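Local coordinates for protein with a SET domain within carboxy region (Cryptosporidium parvum, PDB 4LDG), which probably methylates histone H4, this chain being its carboxy-terminal part with the SET domain, at residues A103-N108 with Y128-L133; G169-Q174 with E238-L243; Y193-K198 with F259-N264. All coordinates share one frame; numbering follows the deposited sequence.

Contact 1 (A103-N108 with Y128-L133)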
loop_
_atom_site.group_PDB
_atom_site.type_symbol
_atom_site.label_atom_id
_atom_site.label_comp_id
_atom_site.label_asym_id
_atom_site.label_seq_id
_atom_site.Cartn_x
_atom_site.Cartn_y
_atom_site.Cartn_z
ATOM N N ALA A 103 -13.947 7.679 13.685
ATOM C CA ALA A 103 -13.196 7.351 14.884
ATOM C C ALA A 103 -11.938 6.552 14.551
ATOM O O ALA A 103 -10.921 6.700 15.212
ATOM C CB ALA A 103 -14.045 6.560 15.850
ATOM N N THR A 104 -12.003 5.699 13.546
ATOM C CA THR A 104 -10.877 4.818 13.259
ATOM C C THR A 104 -9.783 5.566 12.517
ATOM O O THR A 104 -8.610 5.364 12.788
ATOM C CB THR A 104 -11.347 3.600 12.465
ATOM O OG1 THR A 104 -12.313 2.884 13.258
ATOM C CG2 THR A 104 -10.179 2.685 12.102
ATOM N N ILE A 105 -10.178 6.463 11.614
ATOM C CA ILE A 105 -9.249 7.202 10.771
ATOM C C ILE A 105 -9.319 8.690 11.069
ATOM O O ILE A 105 -10.423 9.254 11.133
ATOM C CB ILE A 105 -9.603 6.990 9.294
ATOM C CG1 ILE A 105 -9.273 5.544 8.928
ATOM C CG2 ILE A 105 -8.831 7.978 8.409
ATOM C CD1 ILE A 105 -10.085 5.009 7.804
ATOM N N ASP A 106 -8.158 9.312 11.285
ATOM C CA ASP A 106 -8.081 10.762 11.495
ATOM C C ASP A 106 -8.031 11.372 10.124
ATOM O O ASP A 106 -7.040 11.199 9.418
ATOM C CB ASP A 106 -6.813 11.122 12.256
ATOM C CG ASP A 106 -6.693 12.625 12.540
ATOM O OD1 ASP A 106 -6.515 12.976 13.740
ATOM O OD2 ASP A 106 -6.771 13.436 11.567
ATOM N N MET A 107 -9.093 12.089 9.771
ATOM C CA MET A 107 -9.242 12.684 8.447
ATOM C C MET A 107 -8.382 13.933 8.233
ATOM O O MET A 107 -8.200 14.373 7.100
ATOM C CB MET A 107 -10.719 13.004 8.189
ATOM C CG MET A 107 -11.421 12.050 7.213
ATOM S SD MET A 107 -11.776 10.388 7.818
ATOM C CE MET A 107 -13.498 10.531 8.233
ATOM N N ASN A 108 -7.836 14.494 9.306
ATOM C CA ASN A 108 -6.995 15.675 9.191
ATOM C C ASN A 108 -5.592 15.245 8.757
ATOM O O ASN A 108 -5.004 15.840 7.850
ATOM C CB ASN A 108 -6.982 16.503 10.489
ATOM C CG ASN A 108 -8.386 16.894 10.941
ATOM O OD1 ASN A 108 -9.166 17.461 10.167
ATOM N ND2 ASN A 108 -8.730 16.560 12.183
ATOM N N TYR A 128 -10.634 -0.831 4.830
ATOM C CA TYR A 128 -9.761 -0.981 3.673
ATOM C C TYR A 128 -10.291 -0.254 2.443
ATOM O O TYR A 128 -9.580 0.509 1.784
ATOM C CB TYR A 128 -9.587 -2.486 3.370
ATOM C CG TYR A 128 -8.807 -3.251 4.437
ATOM C CD1 TYR A 128 -7.850 -2.633 5.219
ATOM C CD2 TYR A 128 -9.021 -4.598 4.634
ATOM C CE1 TYR A 128 -7.136 -3.333 6.148
ATOM C CE2 TYR A 128 -8.321 -5.309 5.589
ATOM C CZ TYR A 128 -7.357 -4.673 6.330
ATOM O OH TYR A 128 -6.646 -5.386 7.303
ATOM N N LYS A 129 -11.558 -0.485 2.158
ATOM C CA LYS A 129 -12.250 0.205 1.085
ATOM C C LYS A 129 -12.124 1.714 1.248
ATOM O O LYS A 129 -11.794 2.426 0.296
ATOM C CB LYS A 129 -13.718 -0.217 1.060
ATOM C CG LYS A 129 -14.523 0.414 -0.061
ATOM C CD LYS A 129 -15.837 -0.313 -0.328
ATOM C CE LYS A 129 -16.668 0.522 -1.276
ATOM N NZ LYS A 129 -17.835 -0.191 -1.898
ATOM N N TYR A 130 -12.349 2.207 2.459
ATOM C CA TYR A 130 -12.206 3.636 2.689
ATOM C C TYR A 130 -10.779 4.119 2.426
ATOM O O TYR A 130 -10.590 5.166 1.829
ATOM C CB TYR A 130 -12.647 4.011 4.109
ATOM C CG TYR A 130 -12.713 5.507 4.355
ATOM C CD1 TYR A 130 -13.896 6.230 4.121
ATOM C CD2 TYR A 130 -11.611 6.193 4.820
ATOM C CE1 TYR A 130 -13.971 7.580 4.358
ATOM C CE2 TYR A 130 -11.660 7.558 5.044
ATOM C CZ TYR A 130 -12.842 8.248 4.805
ATOM O OH TYR A 130 -12.878 9.605 5.029
ATOM N N CYS A 131 -9.773 3.397 2.911
ATOM C CA CYS A 131 -8.358 3.813 2.684
ATOM C C CYS A 131 -7.982 3.769 1.193
ATOM O O CYS A 131 -7.307 4.658 0.672
ATOM C CB CYS A 131 -7.402 2.934 3.458
ATOM S SG CYS A 131 -7.597 2.959 5.247
ATOM N N ILE A 132 -8.448 2.744 0.497
ATOM C CA ILE A 132 -8.145 2.631 -0.919
ATOM C C ILE A 132 -8.659 3.850 -1.679
ATOM O O ILE A 132 -7.934 4.449 -2.464
ATOM C CB ILE A 132 -8.734 1.354 -1.535
ATOM C CG1 ILE A 132 -7.951 0.155 -1.033
ATOM C CG2 ILE A 132 -8.607 1.408 -3.060
ATOM C CD1 ILE A 132 -8.566 -1.175 -1.384
ATOM N N LEU A 133 -9.916 4.217 -1.430
ATOM C CA LEU A 133 -10.583 5.244 -2.238
ATOM C C LEU A 133 -10.256 6.671 -1.816
ATOM O O LEU A 133 -10.326 7.566 -2.640
ATOM C CB LEU A 133 -12.093 5.020 -2.231
ATOM C CG LEU A 133 -12.552 3.798 -3.030
ATOM C CD1 LEU A 133 -13.984 3.466 -2.741
ATOM C CD2 LEU A 133 -12.361 4.015 -4.522
#

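Contact 2 (G169-Q174 with E238-L243)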
loop_
_atom_site.group_PDB
_atom_site.type_symbol
_atom_site.label_atom_id
_atom_site.label_comp_id
_atom_site.label_asym_id
_atom_site.label_seq_id
_atom_site.Cartn_x
_atom_site.Cartn_y
_atom_site.Cartn_z
ATOM N N GLY A 169 -0.636 0.381 -10.403
ATOM C CA GLY A 169 0.015 0.191 -11.705
ATOM C C GLY A 169 -1.069 0.239 -12.739
ATOM O O GLY A 169 -2.162 0.623 -12.397
ATOM N N ASN A 170 -0.774 -0.157 -13.981
ATOM C CA ASN A 170 -1.803 -0.364 -15.001
ATOM C C ASN A 170 -2.346 -1.776 -14.905
ATOM O O ASN A 170 -1.596 -2.759 -14.986
ATOM C CB ASN A 170 -1.247 -0.161 -16.420
ATOM C CG ASN A 170 -0.618 1.203 -16.615
ATOM O OD1 ASN A 170 -1.143 2.216 -16.146
ATOM N ND2 ASN A 170 0.518 1.240 -17.317
ATOM N N LEU A 171 -3.657 -1.877 -14.783
ATOM C CA LEU A 171 -4.314 -3.144 -14.617
ATOM C C LEU A 171 -4.493 -3.733 -15.987
ATOM O O LEU A 171 -4.985 -3.061 -16.878
ATOM C CB LEU A 171 -5.671 -2.962 -13.944
ATOM C CG LEU A 171 -6.470 -4.262 -13.794
ATOM C CD1 LEU A 171 -5.830 -5.184 -12.762
ATOM C CD2 LEU A 171 -7.930 -3.981 -13.443
ATOM N N ILE A 172 -4.104 -4.989 -16.168
ATOM C CA ILE A 172 -4.225 -5.610 -17.468
ATOM C C ILE A 172 -5.134 -6.794 -17.329
ATOM O O ILE A 172 -4.917 -7.646 -16.477
ATOM C CB ILE A 172 -2.858 -6.013 -18.038
ATOM C CG1 ILE A 172 -2.094 -4.745 -18.445
ATOM C CG2 ILE A 172 -3.017 -6.956 -19.229
ATOM C CD1 ILE A 172 -0.596 -4.937 -18.448
ATOM N N THR A 173 -6.150 -6.835 -18.176
ATOM C CA THR A 173 -7.199 -7.837 -18.072
ATOM C C THR A 173 -7.048 -8.928 -19.135
ATOM O O THR A 173 -7.559 -10.023 -18.945
ATOM C CB THR A 173 -8.604 -7.167 -18.107
ATOM O OG1 THR A 173 -8.735 -6.334 -19.259
ATOM C CG2 THR A 173 -8.798 -6.266 -16.882
ATOM N N GLN A 174 -6.354 -8.623 -20.239
ATOM C CA GLN A 174 -6.032 -9.609 -21.282
ATOM C C GLN A 174 -4.593 -10.107 -21.059
ATOM O O GLN A 174 -3.632 -9.349 -21.220
ATOM C CB GLN A 174 -6.191 -8.985 -22.682
ATOM C CG GLN A 174 -7.643 -8.890 -23.186
ATOM N N GLU A 238 -16.111 -1.127 -7.785
ATOM C CA GLU A 238 -16.572 -0.630 -9.077
ATOM C C GLU A 238 -16.041 -1.496 -10.241
ATOM O O GLU A 238 -15.578 -0.995 -11.261
ATOM C CB GLU A 238 -16.218 0.859 -9.216
ATOM C CG GLU A 238 -17.033 1.751 -8.276
ATOM C CD GLU A 238 -16.600 3.219 -8.277
ATOM O OE1 GLU A 238 -15.724 3.603 -7.445
ATOM O OE2 GLU A 238 -17.156 3.994 -9.091
ATOM N N ASN A 239 -16.110 -2.810 -10.031
ATOM C CA ASN A 239 -15.828 -3.832 -11.047
ATOM C C ASN A 239 -14.355 -4.134 -11.317
ATOM O O ASN A 239 -14.026 -4.924 -12.196
ATOM C CB ASN A 239 -16.548 -3.490 -12.348
ATOM C CG ASN A 239 -17.961 -4.016 -12.360
ATOM O OD1 ASN A 239 -18.823 -3.514 -11.643
ATOM N ND2 ASN A 239 -18.197 -5.062 -13.142
ATOM N N THR A 240 -13.495 -3.522 -10.514
ATOM C CA THR A 240 -12.051 -3.455 -10.727
ATOM C C THR A 240 -11.338 -3.966 -9.464
ATOM O O THR A 240 -11.596 -3.484 -8.345
ATOM C CB THR A 240 -11.676 -1.991 -10.957
ATOM O OG1 THR A 240 -12.196 -1.592 -12.222
ATOM C CG2 THR A 240 -10.167 -1.757 -10.940
ATOM N N PRO A 241 -10.473 -4.971 -9.615
ATOM C CA PRO A 241 -9.753 -5.419 -8.434
ATOM C C PRO A 241 -8.762 -4.363 -8.038
ATOM O O PRO A 241 -8.124 -3.793 -8.906
ATOM C CB PRO A 241 -9.012 -6.656 -8.924
ATOM C CG PRO A 241 -8.791 -6.403 -10.378
ATOM C CD PRO A 241 -10.022 -5.664 -10.836
ATOM N N ARG A 242 -8.666 -4.103 -6.737
ATOM C CA ARG A 242 -7.668 -3.224 -6.147
ATOM C C ARG A 242 -6.839 -4.056 -5.195
ATOM O O ARG A 242 -7.371 -4.603 -4.183
ATOM C CB ARG A 242 -8.333 -2.089 -5.369
ATOM C CG ARG A 242 -9.433 -1.380 -6.158
ATOM C CD ARG A 242 -8.880 -0.627 -7.353
ATOM N NE ARG A 242 -8.063 0.485 -6.874
ATOM C CZ ARG A 242 -8.496 1.726 -6.678
ATOM N NH1 ARG A 242 -9.768 2.067 -6.925
ATOM N NH2 ARG A 242 -7.661 2.636 -6.210
ATOM N N LEU A 243 -5.536 -4.125 -5.491
ATOM C CA LEU A 243 -4.624 -4.999 -4.768
ATOM C C LEU A 243 -3.832 -4.149 -3.784
ATOM O O LEU A 243 -3.282 -3.089 -4.159
ATOM C CB LEU A 243 -3.689 -5.696 -5.769
ATOM C CG LEU A 243 -2.546 -6.623 -5.299
ATOM C CD1 LEU A 243 -3.095 -7.898 -4.665
ATOM C CD2 LEU A 243 -1.645 -6.964 -6.476
#

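Contact 3 (Y193-K198 with F259-N264)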
loop_
_atom_site.group_PDB
_atom_site.type_symbol
_atom_site.label_atom_id
_atom_site.label_comp_id
_atom_site.label_asym_id
_atom_site.label_seq_id
_atom_site.Cartn_x
_atom_site.Cartn_y
_atom_site.Cartn_z
ATOM N N TYR A 193 8.173 -4.757 -13.091
ATOM C CA TYR A 193 7.473 -4.809 -11.824
ATOM C C TYR A 193 6.036 -5.182 -12.141
ATOM O O TYR A 193 5.157 -4.328 -12.165
ATOM C CB TYR A 193 7.510 -3.443 -11.125
ATOM C CG TYR A 193 8.874 -2.945 -10.654
ATOM C CD1 TYR A 193 9.250 -3.050 -9.326
ATOM C CD2 TYR A 193 9.760 -2.323 -11.527
ATOM C CE1 TYR A 193 10.470 -2.570 -8.875
ATOM C CE2 TYR A 193 10.995 -1.851 -11.087
ATOM C CZ TYR A 193 11.337 -1.973 -9.756
ATOM O OH TYR A 193 12.550 -1.503 -9.306
ATOM N N MET A 194 5.803 -6.454 -12.415
ATOM C CA MET A 194 4.483 -6.916 -12.787
ATOM C C MET A 194 4.015 -7.900 -11.753
ATOM O O MET A 194 4.800 -8.706 -11.232
ATOM C CB MET A 194 4.484 -7.564 -14.171
ATOM C CG MET A 194 4.900 -6.628 -15.285
ATOM S SD MET A 194 4.837 -7.321 -16.960
ATOM C CE MET A 194 3.098 -7.569 -17.228
ATOM N N TYR A 195 2.725 -7.834 -11.459
ATOM C CA TYR A 195 2.143 -8.693 -10.458
ATOM C C TYR A 195 0.916 -9.401 -11.037
ATOM O O TYR A 195 -0.172 -8.803 -11.170
ATOM C CB TYR A 195 1.786 -7.875 -9.222
ATOM C CG TYR A 195 1.486 -8.723 -8.041
ATOM C CD1 TYR A 195 2.396 -8.843 -7.021
ATOM C CD2 TYR A 195 0.321 -9.458 -7.961
ATOM C CE1 TYR A 195 2.136 -9.655 -5.937
ATOM C CE2 TYR A 195 0.055 -10.266 -6.880
ATOM C CZ TYR A 195 0.967 -10.379 -5.879
ATOM O OH TYR A 195 0.731 -11.181 -4.781
ATOM N N TYR A 196 1.108 -10.673 -11.367
ATOM C CA TYR A 196 0.014 -11.586 -11.764
ATOM C C TYR A 196 -0.677 -12.126 -10.520
ATOM O O TYR A 196 0.003 -12.574 -9.600
ATOM C CB TYR A 196 0.530 -12.794 -12.576
ATOM C CG TYR A 196 1.115 -12.444 -13.948
ATOM C CD1 TYR A 196 0.290 -12.242 -15.062
ATOM C CD2 TYR A 196 2.480 -12.293 -14.131
ATOM C CE1 TYR A 196 0.810 -11.904 -16.305
ATOM C CE2 TYR A 196 3.005 -11.976 -15.385
ATOM C CZ TYR A 196 2.161 -11.782 -16.469
ATOM O OH TYR A 196 2.676 -11.464 -17.719
ATOM N N PHE A 197 -2.014 -12.116 -10.542
ATOM C CA PHE A 197 -2.873 -12.665 -9.493
ATOM C C PHE A 197 -4.241 -13.074 -10.046
ATOM O O PHE A 197 -4.641 -12.693 -11.162
ATOM C CB PHE A 197 -3.093 -11.663 -8.331
ATOM C CG PHE A 197 -3.799 -10.387 -8.729
ATOM C CD1 PHE A 197 -5.136 -10.177 -8.407
ATOM C CD2 PHE A 197 -3.121 -9.385 -9.403
ATOM C CE1 PHE A 197 -5.776 -9.004 -8.753
ATOM C CE2 PHE A 197 -3.755 -8.218 -9.784
ATOM C CZ PHE A 197 -5.089 -8.022 -9.448
ATOM N N LYS A 198 -4.945 -13.871 -9.253
ATOM C CA LYS A 198 -6.313 -14.274 -9.543
ATOM C C LYS A 198 -7.245 -13.653 -8.498
ATOM O O LYS A 198 -6.984 -13.745 -7.293
ATOM C CB LYS A 198 -6.417 -15.797 -9.501
ATOM C CG LYS A 198 -7.732 -16.356 -10.043
ATOM C CD LYS A 198 -7.806 -17.879 -9.866
ATOM C CE LYS A 198 -8.478 -18.582 -11.049
ATOM N NZ LYS A 198 -7.579 -18.704 -12.244
ATOM N N PHE A 259 7.850 -8.769 1.600
ATOM C CA PHE A 259 6.743 -9.477 1.055
ATOM C C PHE A 259 7.246 -10.750 0.374
ATOM O O PHE A 259 8.254 -10.729 -0.332
ATOM C CB PHE A 259 6.045 -8.578 0.023
ATOM C CG PHE A 259 4.897 -9.232 -0.650
ATOM C CD1 PHE A 259 3.804 -9.657 0.084
ATOM C CD2 PHE A 259 4.907 -9.448 -2.012
ATOM C CE1 PHE A 259 2.738 -10.308 -0.548
ATOM C CE2 PHE A 259 3.846 -10.070 -2.642
ATOM C CZ PHE A 259 2.751 -10.488 -1.915
ATOM N N ASP A 260 6.526 -11.850 0.570
ATOM C CA ASP A 260 6.813 -13.089 -0.127
ATOM C C ASP A 260 6.086 -13.063 -1.451
ATOM O O ASP A 260 4.889 -13.299 -1.500
ATOM C CB ASP A 260 6.341 -14.283 0.691
ATOM C CG ASP A 260 6.596 -15.610 -0.012
ATOM O OD1 ASP A 260 7.102 -15.592 -1.142
ATOM O OD2 ASP A 260 6.297 -16.673 0.567
ATOM N N TYR A 261 6.794 -12.746 -2.526
ATOM C CA TYR A 261 6.202 -12.721 -3.853
ATOM C C TYR A 261 5.936 -14.087 -4.469
ATOM O O TYR A 261 5.493 -14.145 -5.608
ATOM C CB TYR A 261 7.068 -11.945 -4.814
ATOM C CG TYR A 261 7.130 -10.440 -4.611
ATOM C CD1 TYR A 261 6.349 -9.583 -5.376
ATOM C CD2 TYR A 261 8.002 -9.871 -3.698
ATOM C CE1 TYR A 261 6.429 -8.201 -5.228
ATOM C CE2 TYR A 261 8.085 -8.506 -3.555
ATOM C CZ TYR A 261 7.290 -7.667 -4.332
ATOM O OH TYR A 261 7.345 -6.296 -4.181
ATOM N N GLY A 262 6.179 -15.183 -3.750
ATOM C CA GLY A 262 6.027 -16.520 -4.334
ATOM C C GLY A 262 4.730 -17.256 -4.033
ATOM O O GLY A 262 4.532 -18.385 -4.479
ATOM N N ASP A 263 3.831 -16.636 -3.286
ATOM C CA ASP A 263 2.599 -17.328 -2.905
ATOM C C ASP A 263 1.732 -17.518 -4.154
ATOM O O ASP A 263 1.265 -16.537 -4.738
ATOM C CB ASP A 263 1.851 -16.554 -1.816
ATOM C CG ASP A 263 0.839 -17.411 -1.083
ATOM O OD1 ASP A 263 0.233 -18.312 -1.710
ATOM O OD2 ASP A 263 0.652 -17.178 0.129
ATOM N N ASN A 264 1.550 -18.776 -4.568
ATOM C CA ASN A 264 0.792 -19.109 -5.790
ATOM C C ASN A 264 -0.732 -19.252 -5.594
ATOM O O ASN A 264 -1.455 -19.490 -6.562
ATOM C CB ASN A 264 1.353 -20.389 -6.430
HETATM O O HOH W 1 2.982 -13.475 -3.438
#

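Contact 1 (A103-N108 with Y128-L133)
Ile105, Met107 and Tyr130 form most of this contact, with Cys131 at its margin. Apolar packing comes first. Ile105 directs its side chain at helix 121-134, and CD1 does the touching. That methyl lies 3.6 Å from Tyr130 CD2 and approaches the ring at a slant. The same methyl also lies 4.1 Å from Cys131 SG, so it touches two successive residues of one helix. Tyr130 reaches across because its CG is anti to the backbone N (chi1 -172°), which carries the ring away from the helix axis.

The second interaction is a Met-aromatic contact. Met107 bends at chi2 and chi3, and its SD and CE gather round the hydroxyl end of Tyr130, 3.1 and 3.4 Å from OH. The sulfur is oblique to the ring, 64° off its normal. Met107 was modelled in two conformers, so these details are doubtful.

No polar bond crosses between the segments. Asp106 OD2 accepts from Asn108 N at 2.7 Å, an Asx turn, and also from Tyr109 N. Tyr130 OH is bonded to Ser87 OG.

Through Tyr128 and Ile132 the helix packs on strands 163-166, 230-237 and 240-247, so the contact joins 103-108 to a helix lying on that sheet. The helix and strand 105-106 with the turn after it meet here through aliphatic, sulfur and aromatic surface, while the phenol spends its polarity on a third part of the chain.

Contact 2 (G169-Q174 with E238-L243)
Leu171 lays both of its methyl groups against the ring of Pro241. CD2 is the nearer branch, 3.7 Å from Pro241 CD. It is also 4.0 Å from Pro241 CG, and CD1 reaches the same CG at 4.0 Å. The CG corner of the proline thus faces the fork of the leucine. A chi1 near 180° (177°) swings the branched end of Leu171 across to the other strand.

Thr240 widens the patch. Its methyl, CG2, is 4.0 Å from Leu171 CD2, so that one leucine methyl touches two successive residues. The contact is wholly apolar, and no hydrogen bond passes between 169-174 and 238-243. Pro241 has no backbone N-H to give. The patch is small, with 100 Å² buried over both sides, and it is only partly buried: Pro241 is enclosed, but Leu171 and Thr240 lie nearer the surface.

Both segments belong to the SET domain, but to different antiparallel sheets. Strand 170-172 is an outer strand that pairs with 202-207. Strand 240-247 is the middle one between 163-166 and 230-237. Leu171 on Pro241 and Thr240 is thus side-chain packing between an outer strand of one sheet and the middle strand of the other. Leu171 also packs on Ile206, and Pro241 on Tyr204, Val234 and Met236. On the other face of strand 170-172, Ile172 packs against helix 175-187.

Contact 3 (Y193-K198 with F259-N264)
The Phe-Asp-Tyr-Gly sequence at 259-262 is a signature of the SET domain, and here its Phe259 meets Tyr195 of strand 194-199. In relatives this part of the fold belongs to the active site. Backbone bonds of Phe259 to Asn222 and Ser224, and a bond from Tyr261 N to His223 ND1, tie it to the Asn-His-Ser segment, consistent with the pseudoknot-like arrangement of SET domains. The position of Phe259 probably matches the site known in this family as the Phe/Tyr switch.

The two aromatic side chains approach one another from the two segments and meet edge to edge. Phe259 CE2 lies near the plane of the Tyr195 ring, 3.7 Å from Tyr195 CE1. In return Tyr195 OH lies at the edge of the Phe259 ring, 3.6 Å from its CZ. Tyr261 adds a looser contact, with its CD1 4.3 Å from Tyr195 CE1. Within its own segment it turns one ring face to Phe259, whose CD2 sits 3.4 Å above the centre of that face. Tyr261 OH is bonded to Ile221 O.

A water bound to the turn makes a weak link to Tyr195 OH. It donates to Asp260 O at 2.7 Å and accepts from Asp263 N at 3.3 Å. Asp263 is poorly ordered, so the latter bond is less certain. The chain turns here in a type I beta turn from Asp260 to Asp263. Asp260 OD1 accepts from Gly262 N at 2.8 Å, forming an Asx turn, and is met from above the carboxylate plane.

No direct hydrogen bond joins the segments. The contact is made chiefly by aromatic edges, and the phenol oxygen of Tyr195 has the rim of a phenyl ring beside it and a weak water link to the turn.

In the fold
Contact 1 is the buried one, while contacts 2 and 3 are partly buried. Contact 1 lies about 26 Å from contact 3, centre to centre, on the opposite side of the chain's centre. Contacts 2 and 3 both fall within the SET domain and reach the same sheet, where 170-172 and 194-199 are the outer strands around 202-207. They touch: Leu243 CD2 is 3.5 Å from Tyr195 CD2. Contact 2 also touches contact 1, where Ile132 packs on Arg242. None of the three has a direct hydrogen bond between its segments. Contact 1 mixes aliphatic and sulfur groups with one ring, contact 2 is purely aliphatic, and contact 3 is aromatic with a weakly linked water.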